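PDB 5FFJ: endonuclease and methylase LlaGI from Lactococcus lactis, which recognises a specific DNA sequence and probably either methylates adenine there or, driven by ATP, translocates along unmodified DNA and cleaves it. Local coordinates for residues A[587-592]-A[603-608]; A[632-637]-A[784-789]; A[993-998]-A[1017-1022]; A[1282-1287]-A[1386-1391]; A[1317-1322]-A[1332-1337]. All coordinates share one frame; numbering follows the deposited sequence.

How the contacts relate
Contacts 1, 2 and 3 follow one another along the chain. Contact 1 closes a short loop between helices 580-595 and 602-623 of the coupler region. Contact 2 closes a much longer one and ties coupler helix 633-646 to helix 783-797 of the methyltransferase. Its centre lies about 15 Å from contact 1's. Contact 3 closes the loop through helix 1003-1012, where the chain enters edge strand 1022-1024 beside 991-996. Contact 4 opens in helix 1270-1285 and closes in helix 1377-1398. Contact 5 closes a short loop through strand 1327-1330 within that span, so these two nest, and no loops cross. Contacts 4 and 5 also touch, through Met1390 on Arg1335 and Ala1336 and through Ile1386 on Ile1332.

Contact 1 of 5, residues A[587-592]-A[603-608]; sequences KFVSSL and KQAAEM
Helices 587-592 and 603-608 cross almost at right angles where Val589 faces Ala605. The short axes pass 10.0 Å apart at an angle of 89°. The CA atoms of Val589 and Ala605 are 5.9 Å from each other. The small side chain of Ala605 lies at the crossing. Its CB meets CG1 of Val589 at 3.5 Å. This methyl of Val589 is anti to the carbonyl carbon (chi1 -59°), a setting that brings it to the alanine. The segments belong to consecutive helices of the Type ISP coupler domain, packed as an orthogonal pair across a short link. Ile600 of that link touches both Ala605 and Met608. Leu592 adds CD1 on a second side of the alanine, 4.0 Å from CB of Ala605. The same CD1 lies 4.1 Å from SD of Met608. Phe588 turns a ring edge toward the carbonyl of Ala605, with its CE2 4.4 Å from O of Ala605. Its ring also packs on Met638 and Ile641 of helix 633-646.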
# COMPACT_ATOMS: atom_id res chain seq x y z
N LYS A 587 8.36 20.63 22.63
CA LYS A 587 8.35 19.79 23.82
C LYS A 587 7.30 18.69 23.68
O LYS A 587 7.42 17.62 24.27
CB LYS A 587 8.08 20.63 25.07
N PHE A 588 6.26 18.97 22.89
CA PHE A 588 5.22 17.98 22.62
C PHE A 588 5.69 16.92 21.64
O PHE A 588 5.30 15.76 21.75
CB PHE A 588 3.96 18.66 22.08
CG PHE A 588 2.94 17.70 21.52
CD1 PHE A 588 2.14 16.95 22.36
CD2 PHE A 588 2.79 17.56 20.15
CE1 PHE A 588 1.21 16.06 21.84
CE2 PHE A 588 1.86 16.67 19.63
CZ PHE A 588 1.07 15.93 20.48
N VAL A 589 6.54 17.30 20.69
CA VAL A 589 7.08 16.33 19.75
C VAL A 589 8.08 15.43 20.47
O VAL A 589 8.09 14.22 20.26
CB VAL A 589 7.76 17.00 18.53
CG1 VAL A 589 6.77 17.88 17.78
CG2 VAL A 589 8.97 17.81 18.96
N SER A 590 8.91 16.02 21.33
CA SER A 590 9.93 15.28 22.05
C SER A 590 9.28 14.26 22.98
O SER A 590 9.82 13.18 23.20
CB SER A 590 10.82 16.23 22.86
OG SER A 590 11.25 17.33 22.08
N SER A 591 8.13 14.63 23.52
CA SER A 591 7.35 13.72 24.34
C SER A 591 6.82 12.57 23.49
O SER A 591 6.83 11.41 23.91
CB SER A 591 6.19 14.45 25.01
OG SER A 591 5.21 14.83 24.06
N LEU A 592 6.35 12.90 22.29
CA LEU A 592 5.93 11.89 21.33
C LEU A 592 7.12 11.06 20.90
O LEU A 592 7.02 9.84 20.78
CB LEU A 592 5.27 12.54 20.11
CG LEU A 592 3.74 12.50 20.00
CD1 LEU A 592 3.30 13.24 18.75
CD2 LEU A 592 3.23 11.07 20.00
N LYS A 603 6.47 17.84 11.20
CA LYS A 603 5.45 17.41 10.24
C LYS A 603 4.64 16.23 10.78
O LYS A 603 3.43 16.35 10.98
CB LYS A 603 6.11 17.02 8.92
N GLN A 604 5.31 15.11 11.03
CA GLN A 604 4.64 13.88 11.46
C GLN A 604 3.84 14.09 12.75
O GLN A 604 2.71 13.63 12.85
CB GLN A 604 5.67 12.77 11.66
CG GLN A 604 5.06 11.43 12.05
N ALA A 605 4.44 14.78 13.72
CA ALA A 605 3.77 15.02 14.99
C ALA A 605 2.54 15.89 14.81
O ALA A 605 1.49 15.63 15.40
CB ALA A 605 4.73 15.67 15.98
N ALA A 606 2.67 16.93 13.99
CA ALA A 606 1.55 17.82 13.69
C ALA A 606 0.42 17.06 13.01
O ALA A 606 -0.75 17.29 13.29
CB ALA A 606 2.01 18.98 12.82
N GLU A 607 0.79 16.14 12.12
CA GLU A 607 -0.19 15.30 11.43
C GLU A 607 -0.97 14.44 12.42
O GLU A 607 -2.17 14.23 12.25
CB GLU A 607 0.50 14.41 10.40
CG GLU A 607 1.01 15.14 9.17
CD GLU A 607 1.79 14.23 8.23
OE1 GLU A 607 1.74 13.00 8.42
OE2 GLU A 607 2.45 14.75 7.31
N MET A 608 -0.28 13.94 13.44
CA MET A 608 -0.92 13.08 14.43
C MET A 608 -1.98 13.84 15.21
O MET A 608 -3.01 13.28 15.58
CB MET A 608 0.12 12.50 15.39
CG MET A 608 1.01 11.44 14.77
SD MET A 608 2.01 10.56 15.98
CE MET A 608 0.76 9.58 16.82

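Contact 2 of 5, residues A[632-637]-A[784-789]; sequences NPVSQA and LSYYIA
This is a buried interdomain contact, in which Tyr786 and Tyr787 of the methyltransferase reach the start of a coupler helix at Asn632, Val634 and Ser635. The axes of 633-637 and 784-789 are 11.5 Å apart and steeply inclined, and the long tyrosines bridge the distance. Asn632 is the N-cap of its helix. Its OD1 accepts from the backbone N of Ser635. Its ND2 donates to OH of Tyr786 at 3.1 Å, with a bent N-H...O angle of 140°. CG of Tyr786 is anti to the backbone N (chi1 166°), which sends the ring toward Asn632. The amide comes in at the edge of the Tyr786 ring, and the two planes are 72° apart. Val634 gives one methyl to each ring. CG2 lies 3.8 Å from CE1 of Tyr786, and CG1 lies 3.6 Å from OH of Tyr787. Ser635 OG approaches CE1 of Tyr787 at 3.7 Å. The Tyr787 hydroxyl is hydrogen-bonded to ND1 of His612, and its ring meets Phe619. Thr835 and Arg839 of helix 834-841 cover Pro633. The Asn632 amide therefore has split duties. Its oxygen caps the coupler helix and its nitrogen holds the methyltransferase tyrosine, which is consistent with a single orientation of the amide.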
# COMPACT_ATOMS: atom_id res chain seq x y z
N ASN A 632 -9.36 9.29 28.74
CA ASN A 632 -8.14 8.75 28.14
C ASN A 632 -6.91 9.66 28.34
O ASN A 632 -7.04 10.88 28.31
CB ASN A 632 -8.36 8.51 26.64
CG ASN A 632 -7.10 8.05 25.93
OD1 ASN A 632 -6.29 8.86 25.48
ND2 ASN A 632 -6.93 6.74 25.84
N PRO A 633 -5.73 9.06 28.54
CA PRO A 633 -4.49 9.84 28.70
C PRO A 633 -4.03 10.50 27.41
O PRO A 633 -3.66 11.68 27.43
CB PRO A 633 -3.48 8.79 29.15
CG PRO A 633 -3.98 7.52 28.59
CD PRO A 633 -5.47 7.62 28.75
N VAL A 634 -4.02 9.75 26.31
CA VAL A 634 -3.58 10.29 25.02
C VAL A 634 -4.51 11.41 24.58
O VAL A 634 -4.06 12.47 24.14
CB VAL A 634 -3.53 9.21 23.94
CG1 VAL A 634 -3.11 9.81 22.60
CG2 VAL A 634 -2.57 8.09 24.35
N SER A 635 -5.82 11.16 24.69
CA SER A 635 -6.82 12.19 24.43
C SER A 635 -6.50 13.42 25.25
O SER A 635 -6.30 14.50 24.70
CB SER A 635 -8.21 11.68 24.76
OG SER A 635 -8.57 10.57 23.95
N GLN A 636 -6.46 13.25 26.57
CA GLN A 636 -6.10 14.34 27.48
C GLN A 636 -4.78 14.98 27.08
O GLN A 636 -4.66 16.21 27.06
CB GLN A 636 -6.02 13.82 28.91
N ALA A 637 -3.79 14.15 26.75
CA ALA A 637 -2.48 14.65 26.33
C ALA A 637 -2.61 15.45 25.03
O ALA A 637 -1.90 16.44 24.84
CB ALA A 637 -1.51 13.50 26.14
N LEU A 784 -4.90 6.30 15.63
CA LEU A 784 -6.27 5.87 15.37
C LEU A 784 -6.49 4.40 15.70
O LEU A 784 -7.59 3.99 16.06
CB LEU A 784 -6.62 6.12 13.90
CG LEU A 784 -7.26 7.49 13.62
CD1 LEU A 784 -6.42 8.62 14.18
CD2 LEU A 784 -7.47 7.66 12.13
N SER A 785 -5.43 3.59 15.58
CA SER A 785 -5.53 2.18 15.90
C SER A 785 -5.58 1.99 17.42
O SER A 785 -6.20 1.05 17.91
CB SER A 785 -4.35 1.41 15.31
OG SER A 785 -4.29 1.57 13.90
N TYR A 786 -4.93 2.90 18.14
CA TYR A 786 -4.93 2.85 19.60
C TYR A 786 -6.32 3.16 20.16
O TYR A 786 -6.86 2.38 20.95
CB TYR A 786 -3.91 3.84 20.17
CG TYR A 786 -4.07 4.12 21.65
CD1 TYR A 786 -4.94 5.10 22.11
CD2 TYR A 786 -3.34 3.40 22.59
CE1 TYR A 786 -5.09 5.36 23.46
CE2 TYR A 786 -3.48 3.65 23.95
CZ TYR A 786 -4.36 4.63 24.37
OH TYR A 786 -4.50 4.88 25.72
N TYR A 787 -6.89 4.29 19.75
CA TYR A 787 -8.22 4.70 20.18
C TYR A 787 -9.25 3.60 19.94
O TYR A 787 -9.92 3.15 20.87
CB TYR A 787 -8.67 5.96 19.43
CG TYR A 787 -7.97 7.25 19.84
CD1 TYR A 787 -7.38 7.39 21.09
CD2 TYR A 787 -7.92 8.33 18.96
CE1 TYR A 787 -6.75 8.57 21.45
CE2 TYR A 787 -7.29 9.51 19.32
CZ TYR A 787 -6.71 9.62 20.56
OH TYR A 787 -6.09 10.80 20.91
N ILE A 788 -9.36 3.19 18.69
CA ILE A 788 -10.30 2.15 18.29
C ILE A 788 -10.09 0.87 19.10
O ILE A 788 -11.05 0.22 19.50
CB ILE A 788 -10.16 1.84 16.78
CG1 ILE A 788 -10.62 3.05 15.97
CG2 ILE A 788 -10.96 0.60 16.39
CD1 ILE A 788 -10.27 2.98 14.51
N ALA A 789 -8.83 0.52 19.34
CA ALA A 789 -8.51 -0.67 20.11
C ALA A 789 -9.00 -0.54 21.55
O ALA A 789 -9.52 -1.49 22.12
CB ALA A 789 -7.02 -0.93 20.09

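Contact 3 of 5, residues A[993-998]-A[1017-1022]; sequences HYHDIG and LNIDWE
The indole of Trp1021 is sandwiched between His993 and a residue of its own segment, Ile1019. CB of His993 sits 3.7 Å above one face of the Trp1021 ring, toward the rim. CG2 of Ile1019 lies over the centre of the opposite face. Having CG anti to the carbonyl carbon (chi1 -60°) turns the indole back so that its edge meets the strand backbone, with CE3 of Trp1021 3.8 Å from C of Tyr994. Its NE1 bonds to O of Ile1016. Replacing Trp1021 with an alanine would probably open a gap between His993 and Ile1019 and leave the Ile1016 carbonyl without its indole partner. Just beyond the tryptophan the chain enters the sheet. Tyr994 and Glu1022 form an antiparallel hydrogen-bonded pair, with Tyr994 N to Glu1022 O at 3.2 Å and Glu1022 N to Tyr994 O at 3.0 Å. The seven-strand core of this mixed sheet has the class I methyltransferase order, with 977-984 reversed. Strands 991-996 and 1022-1024 are added beyond 944-951, the last of them antiparallel. On the other side of strand 991-996, His993 stacks on Tyr946 of strand 944-951. His995 closes over the loop. The His995 and Ile1019 side chains cross at about a right angle, with ND1 of His995 3.7 Å from CG2 of Ile1019. CD2 of His995 comes within 3.3 Å of O of Asp1020.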
# COMPACT_ATOMS: atom_id res chain seq x y z
N HIS A 993 6.78 -29.90 16.86
CA HIS A 993 5.52 -30.47 16.40
C HIS A 993 5.04 -29.69 15.18
O HIS A 993 4.74 -28.51 15.27
CB HIS A 993 4.47 -30.45 17.51
CG HIS A 993 4.92 -31.12 18.77
ND1 HIS A 993 5.27 -32.46 18.81
CD2 HIS A 993 5.06 -30.65 20.03
CE1 HIS A 993 5.62 -32.78 20.05
NE2 HIS A 993 5.50 -31.70 20.81
N TYR A 994 4.98 -30.37 14.03
CA TYR A 994 4.72 -29.69 12.77
C TYR A 994 3.56 -30.31 12.00
O TYR A 994 3.38 -31.53 12.00
CB TYR A 994 5.99 -29.71 11.90
CG TYR A 994 5.78 -29.20 10.50
CD1 TYR A 994 5.72 -27.83 10.23
CD2 TYR A 994 5.66 -30.07 9.43
CE1 TYR A 994 5.54 -27.36 8.94
CE2 TYR A 994 5.47 -29.61 8.14
CZ TYR A 994 5.41 -28.26 7.90
OH TYR A 994 5.23 -27.80 6.62
N HIS A 995 2.78 -29.45 11.35
CA HIS A 995 1.71 -29.91 10.48
C HIS A 995 1.55 -29.00 9.27
O HIS A 995 1.42 -27.78 9.41
CB HIS A 995 0.39 -29.99 11.24
CG HIS A 995 -0.72 -30.61 10.45
ND1 HIS A 995 -1.89 -29.94 10.16
CD2 HIS A 995 -0.83 -31.84 9.89
CE1 HIS A 995 -2.68 -30.73 9.45
NE2 HIS A 995 -2.06 -31.89 9.27
N ASP A 996 1.57 -29.60 8.09
CA ASP A 996 1.26 -28.89 6.85
C ASP A 996 -0.25 -28.96 6.63
O ASP A 996 -0.82 -30.05 6.60
CB ASP A 996 2.01 -29.51 5.67
CG ASP A 996 1.93 -28.67 4.41
OD1 ASP A 996 0.95 -27.92 4.24
OD2 ASP A 996 2.85 -28.77 3.57
N ILE A 997 -0.89 -27.81 6.48
CA ILE A 997 -2.34 -27.75 6.33
C ILE A 997 -2.81 -28.48 5.07
O ILE A 997 -3.99 -28.78 4.92
CB ILE A 997 -2.85 -26.29 6.29
CG1 ILE A 997 -4.35 -26.24 6.62
CG2 ILE A 997 -2.57 -25.65 4.93
CD1 ILE A 997 -4.85 -24.85 6.94
N GLY A 998 -1.87 -28.75 4.16
CA GLY A 998 -2.15 -29.49 2.95
C GLY A 998 -2.16 -28.63 1.70
O GLY A 998 -2.36 -27.41 1.78
N LEU A 1017 -4.81 -29.04 20.20
CA LEU A 1017 -5.02 -30.35 20.80
C LEU A 1017 -5.59 -31.32 19.77
O LEU A 1017 -5.38 -32.53 19.85
CB LEU A 1017 -5.95 -30.26 22.01
CG LEU A 1017 -5.35 -29.85 23.35
CD1 LEU A 1017 -4.40 -28.67 23.23
CD2 LEU A 1017 -6.47 -29.53 24.33
N ASN A 1018 -6.31 -30.78 18.79
CA ASN A 1018 -7.06 -31.59 17.83
C ASN A 1018 -6.33 -31.81 16.50
O ASN A 1018 -6.86 -32.45 15.60
CB ASN A 1018 -8.42 -30.95 17.57
CG ASN A 1018 -9.34 -31.02 18.77
OD1 ASN A 1018 -10.12 -31.97 18.91
ND2 ASN A 1018 -9.25 -30.03 19.65
N ILE A 1019 -5.11 -31.29 16.39
CA ILE A 1019 -4.31 -31.46 15.18
C ILE A 1019 -3.43 -32.71 15.27
O ILE A 1019 -2.82 -32.97 16.31
CB ILE A 1019 -3.40 -30.24 14.92
CG1 ILE A 1019 -4.25 -28.99 14.66
CG2 ILE A 1019 -2.46 -30.50 13.74
CD1 ILE A 1019 -5.10 -29.04 13.40
N ASP A 1020 -3.36 -33.46 14.18
CA ASP A 1020 -2.44 -34.58 14.07
C ASP A 1020 -1.04 -34.03 13.81
O ASP A 1020 -0.71 -33.65 12.68
CB ASP A 1020 -2.86 -35.54 12.96
CG ASP A 1020 -2.09 -36.85 12.99
OD1 ASP A 1020 -0.93 -36.86 13.47
OD2 ASP A 1020 -2.63 -37.88 12.53
N TRP A 1021 -0.21 -34.00 14.85
CA TRP A 1021 1.14 -33.46 14.74
C TRP A 1021 2.13 -34.51 14.25
O TRP A 1021 1.94 -35.71 14.48
CB TRP A 1021 1.61 -32.91 16.08
CG TRP A 1021 0.76 -31.81 16.60
CD1 TRP A 1021 -0.10 -31.86 17.66
CD2 TRP A 1021 0.66 -30.48 16.07
NE1 TRP A 1021 -0.72 -30.65 17.83
CE2 TRP A 1021 -0.26 -29.78 16.87
CE3 TRP A 1021 1.28 -29.81 15.01
CZ2 TRP A 1021 -0.59 -28.45 16.63
CZ3 TRP A 1021 0.95 -28.49 14.78
CH2 TRP A 1021 0.02 -27.82 15.59
N GLU A 1022 3.18 -34.05 13.59
CA GLU A 1022 4.30 -34.91 13.22
C GLU A 1022 5.50 -34.56 14.09
O GLU A 1022 5.90 -33.40 14.18
CB GLU A 1022 4.67 -34.75 11.74
CG GLU A 1022 5.71 -35.75 11.27
CD GLU A 1022 6.23 -35.44 9.88
OE1 GLU A 1022 7.29 -35.99 9.50
OE2 GLU A 1022 5.59 -34.64 9.16

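Contact 4 of 5, residues A[1282-1287]-A[1386-1391]; sequences DLHLNY and ITVSMR
The His1284 imidazole takes CG1 of Val1388 at its edge, with CD2 of His1284 and that methyl 3.8 Å apart. Both ring nitrogens are engaged outside the contact, ND1 with OH of Tyr1241 and NE2 with OG1 of Thr1392. The Tyr1287 ring turns away to an edge-to-face pair with Phe1149. What Tyr1287 gives Val1388 is its stem, with CA of Tyr1287 3.9 Å from CG2 of Val1388. Leu1283 packs on Val1388 and Arg1391 together. Its CD2 lies 3.5 Å from CG of Arg1391 and 4.0 Å from CG1 of Val1388. CG of Arg1391, anti to the backbone N (chi1 178°), packs with CB on Leu1283. The bend at chi2 then turns the rest of the chain off, and NH2 makes a salt bridge with Glu1394. An alanine in place of Leu1283 would remove both methyls and is likely to leave a gap between Val1388 and the Arg1391 methylenes. The arrangement is apolar helix-on-helix packing: the end of helix 1270-1285, in the specificity domain, rests on the C-terminal helix 1377-1398.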
# COMPACT_ATOMS: atom_id res chain seq x y z
N ASP A 1282 23.40 -28.62 -27.73
CA ASP A 1282 23.29 -28.24 -29.13
C ASP A 1282 21.88 -27.74 -29.43
O ASP A 1282 21.70 -26.78 -30.18
CB ASP A 1282 23.63 -29.42 -30.03
CG ASP A 1282 24.25 -28.99 -31.35
OD1 ASP A 1282 25.46 -28.68 -31.36
OD2 ASP A 1282 23.52 -28.96 -32.37
N LEU A 1283 20.90 -28.39 -28.82
CA LEU A 1283 19.50 -28.04 -29.01
C LEU A 1283 19.14 -26.71 -28.34
O LEU A 1283 18.46 -25.87 -28.93
CB LEU A 1283 18.60 -29.14 -28.46
CG LEU A 1283 17.10 -28.97 -28.71
CD1 LEU A 1283 16.77 -29.21 -30.18
CD2 LEU A 1283 16.30 -29.89 -27.81
N HIS A 1284 19.61 -26.53 -27.11
CA HIS A 1284 19.22 -25.38 -26.30
C HIS A 1284 19.96 -24.11 -26.69
O HIS A 1284 19.53 -23.01 -26.35
CB HIS A 1284 19.47 -25.69 -24.82
CG HIS A 1284 18.61 -26.79 -24.29
ND1 HIS A 1284 18.92 -27.50 -23.15
CD2 HIS A 1284 17.45 -27.31 -24.75
CE1 HIS A 1284 17.99 -28.41 -22.93
NE2 HIS A 1284 17.08 -28.32 -23.88
N LEU A 1285 21.07 -24.25 -27.41
CA LEU A 1285 21.79 -23.10 -27.93
C LEU A 1285 21.14 -22.62 -29.22
O LEU A 1285 21.03 -21.42 -29.46
CB LEU A 1285 23.26 -23.44 -28.16
CG LEU A 1285 24.15 -23.68 -26.93
CD1 LEU A 1285 25.57 -24.02 -27.36
CD2 LEU A 1285 24.14 -22.47 -26.01
N ASN A 1286 20.70 -23.57 -30.04
CA ASN A 1286 20.05 -23.26 -31.31
C ASN A 1286 18.52 -23.22 -31.16
O ASN A 1286 17.79 -23.54 -32.09
CB ASN A 1286 20.44 -24.29 -32.37
CG ASN A 1286 21.93 -24.33 -32.61
OD1 ASN A 1286 22.49 -23.46 -33.28
ND2 ASN A 1286 22.59 -25.37 -32.09
N TYR A 1287 18.06 -22.79 -29.99
CA TYR A 1287 16.64 -22.81 -29.66
C TYR A 1287 15.78 -21.92 -30.56
O TYR A 1287 14.57 -22.12 -30.66
CB TYR A 1287 16.45 -22.38 -28.20
CG TYR A 1287 16.78 -20.92 -27.96
CD1 TYR A 1287 15.80 -19.94 -28.05
CD2 TYR A 1287 18.07 -20.52 -27.63
CE1 TYR A 1287 16.08 -18.61 -27.83
CE2 TYR A 1287 18.37 -19.18 -27.41
CZ TYR A 1287 17.37 -18.24 -27.51
OH TYR A 1287 17.65 -16.91 -27.29
N ILE A 1386 8.78 -25.01 -29.30
CA ILE A 1386 7.87 -26.15 -29.16
C ILE A 1386 8.61 -27.46 -29.44
O ILE A 1386 8.41 -28.45 -28.75
CB ILE A 1386 6.66 -26.05 -30.11
CG1 ILE A 1386 5.82 -24.81 -29.78
CG2 ILE A 1386 5.79 -27.31 -30.00
CD1 ILE A 1386 4.62 -24.61 -30.69
N THR A 1387 9.44 -27.45 -30.48
CA THR A 1387 10.13 -28.67 -30.90
C THR A 1387 11.37 -28.88 -30.05
O THR A 1387 11.82 -30.01 -29.87
CB THR A 1387 10.52 -28.62 -32.39
OG1 THR A 1387 11.74 -27.89 -32.54
CG2 THR A 1387 9.40 -27.95 -33.20
N VAL A 1388 11.92 -27.79 -29.53
CA VAL A 1388 12.96 -27.88 -28.51
C VAL A 1388 12.40 -28.60 -27.29
O VAL A 1388 13.05 -29.47 -26.72
CB VAL A 1388 13.49 -26.49 -28.10
CG1 VAL A 1388 14.33 -26.58 -26.82
CG2 VAL A 1388 14.32 -25.88 -29.23
N SER A 1389 11.19 -28.21 -26.90
CA SER A 1389 10.49 -28.85 -25.80
C SER A 1389 10.28 -30.35 -26.05
O SER A 1389 10.61 -31.18 -25.21
CB SER A 1389 9.14 -28.17 -25.56
OG SER A 1389 9.29 -27.01 -24.76
N MET A 1390 9.72 -30.67 -27.21
CA MET A 1390 9.46 -32.07 -27.57
C MET A 1390 10.76 -32.86 -27.63
O MET A 1390 10.83 -33.99 -27.15
CB MET A 1390 8.74 -32.15 -28.91
CG MET A 1390 7.33 -31.59 -28.90
SD MET A 1390 6.21 -32.51 -27.83
CE MET A 1390 6.14 -34.09 -28.68
N ARG A 1391 11.78 -32.26 -28.23
CA ARG A 1391 13.06 -32.93 -28.41
C ARG A 1391 13.77 -33.15 -27.07
O ARG A 1391 14.40 -34.19 -26.87
CB ARG A 1391 13.96 -32.14 -29.36
CG ARG A 1391 15.34 -32.74 -29.58
CD ARG A 1391 15.26 -34.15 -30.14
NE ARG A 1391 16.57 -34.74 -30.35
CZ ARG A 1391 16.79 -36.03 -30.58
NH1 ARG A 1391 18.02 -36.48 -30.75
NH2 ARG A 1391 15.77 -36.88 -30.62

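Contact 5 of 5, residues A[1317-1322]-A[1332-1337]; sequences VLDTII and IPERAY
Leu1318 lays its CB over one face of the Tyr1337 ring. This is a CH-pi contact, with CB of Leu1318 3.9 Å from the ring centroid of Tyr1337 and 28° off the normal. CG of Leu1318 is anti to its carbonyl carbon (chi1 -46°), which keeps the branch on the same face of the ring, CD2 toward its rim. Close by, the backbones are joined. Ile1332 N donates to O of Asp1319 at 3.0 Å. Ile1321 and Ile1332 cross at about a right angle, their CD1 atoms 3.6 Å apart. Segment 1317-1322 leads into and includes the short, weakly bonded strand 1321-1322, which pairs antiparallel with 1327-1330; segment 1332-1337 follows that second strand. Ile1347 and Ile1351 of helix 1346-1353 cover Ile1321, and Ile1386 of the C-terminal helix covers Ile1332. The nearest atom of this contact is about 9 Å from the bound DNA. At the polar side, Asp1319 and Glu1334 are modelled with their carboxylates close and the planes 21° apart, a placement that is doubtful at this resolution. If it is right, two negative charges would repel, and one acid would probably hold its proton more readily than usual.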
# COMPACT_ATOMS: atom_id res chain seq x y z
N VAL A 1317 -6.29 -24.39 -23.17
CA VAL A 1317 -6.27 -25.07 -24.47
C VAL A 1317 -4.84 -24.88 -24.93
O VAL A 1317 -4.37 -23.75 -25.11
CB VAL A 1317 -7.34 -24.52 -25.51
CG1 VAL A 1317 -8.40 -23.65 -24.83
CG2 VAL A 1317 -6.71 -23.79 -26.71
N LEU A 1318 -4.13 -26.00 -25.04
CA LEU A 1318 -2.71 -26.00 -25.35
C LEU A 1318 -2.50 -26.39 -26.81
O LEU A 1318 -1.38 -26.43 -27.30
CB LEU A 1318 -1.98 -26.95 -24.41
CG LEU A 1318 -2.39 -26.80 -22.94
CD1 LEU A 1318 -1.72 -27.86 -22.09
CD2 LEU A 1318 -2.06 -25.40 -22.43
N ASP A 1319 -3.61 -26.66 -27.49
CA ASP A 1319 -3.59 -26.98 -28.91
C ASP A 1319 -3.24 -25.74 -29.72
O ASP A 1319 -2.50 -25.82 -30.70
CB ASP A 1319 -4.95 -27.52 -29.36
CG ASP A 1319 -5.44 -28.66 -28.49
OD1 ASP A 1319 -4.65 -29.58 -28.20
OD2 ASP A 1319 -6.63 -28.64 -28.10
N THR A 1320 -3.75 -24.59 -29.28
CA THR A 1320 -3.73 -23.38 -30.09
C THR A 1320 -3.09 -22.18 -29.40
O THR A 1320 -3.21 -22.01 -28.18
CB THR A 1320 -5.16 -23.00 -30.50
OG1 THR A 1320 -5.91 -24.19 -30.77
CG2 THR A 1320 -5.14 -22.11 -31.74
N ILE A 1321 -2.40 -21.36 -30.19
CA ILE A 1321 -1.89 -20.07 -29.74
C ILE A 1321 -2.21 -19.01 -30.78
O ILE A 1321 -1.85 -19.15 -31.95
CB ILE A 1321 -0.36 -20.10 -29.51
CG1 ILE A 1321 -0.01 -21.06 -28.37
CG2 ILE A 1321 0.15 -18.70 -29.19
CD1 ILE A 1321 1.48 -21.33 -28.23
N ILE A 1322 -2.89 -17.95 -30.35
CA ILE A 1322 -3.12 -16.80 -31.21
C ILE A 1322 -1.90 -15.87 -31.15
O ILE A 1322 -1.73 -15.13 -30.18
CB ILE A 1322 -4.38 -16.03 -30.78
CG1 ILE A 1322 -5.62 -16.92 -30.91
CG2 ILE A 1322 -4.56 -14.78 -31.65
CD1 ILE A 1322 -6.88 -16.33 -30.32
N ILE A 1332 -0.74 -28.02 -31.72
CA ILE A 1332 0.45 -28.10 -30.88
C ILE A 1332 0.35 -29.30 -29.94
O ILE A 1332 -0.67 -29.46 -29.26
CB ILE A 1332 0.63 -26.82 -30.03
CG1 ILE A 1332 0.79 -25.60 -30.95
CG2 ILE A 1332 1.84 -26.96 -29.10
CD1 ILE A 1332 0.81 -24.27 -30.21
N PRO A 1333 1.38 -30.16 -29.90
CA PRO A 1333 1.33 -31.28 -28.96
C PRO A 1333 1.26 -30.81 -27.51
O PRO A 1333 2.09 -30.01 -27.08
CB PRO A 1333 2.64 -32.04 -29.23
CG PRO A 1333 3.06 -31.62 -30.59
CD PRO A 1333 2.60 -30.20 -30.74
N GLU A 1334 0.28 -31.30 -26.77
CA GLU A 1334 0.04 -30.84 -25.41
C GLU A 1334 1.16 -31.26 -24.45
O GLU A 1334 1.32 -30.67 -23.39
CB GLU A 1334 -1.31 -31.35 -24.90
CG GLU A 1334 -2.50 -30.78 -25.65
CD GLU A 1334 -3.82 -31.38 -25.20
OE1 GLU A 1334 -4.88 -30.91 -25.67
OE2 GLU A 1334 -3.80 -32.32 -24.38
N ARG A 1335 1.93 -32.28 -24.83
CA ARG A 1335 2.98 -32.77 -23.95
C ARG A 1335 4.21 -31.86 -23.98
O ARG A 1335 5.07 -31.95 -23.10
CB ARG A 1335 3.38 -34.21 -24.33
CG ARG A 1335 4.37 -34.33 -25.49
CD ARG A 1335 5.03 -35.70 -25.53
NE ARG A 1335 5.75 -36.00 -24.29
CZ ARG A 1335 6.91 -36.65 -24.22
NH1 ARG A 1335 7.51 -37.09 -25.32
NH2 ARG A 1335 7.47 -36.87 -23.04
N ALA A 1336 4.29 -31.00 -24.99
CA ALA A 1336 5.42 -30.08 -25.11
C ALA A 1336 5.49 -29.14 -23.91
O ALA A 1336 6.54 -28.58 -23.60
CB ALA A 1336 5.31 -29.28 -26.40
N TYR A 1337 4.36 -28.97 -23.23
CA TYR A 1337 4.28 -28.09 -22.07
C TYR A 1337 4.82 -28.78 -20.82
O TYR A 1337 4.84 -28.18 -19.74
CB TYR A 1337 2.84 -27.64 -21.86
CG TYR A 1337 2.29 -26.80 -22.99
CD1 TYR A 1337 1.89 -27.39 -24.18
CD2 TYR A 1337 2.18 -25.43 -22.86
CE1 TYR A 1337 1.39 -26.62 -25.22
CE2 TYR A 1337 1.68 -24.66 -23.89
CZ TYR A 1337 1.28 -25.26 -25.07
OH TYR A 1337 0.78 -24.49 -26.10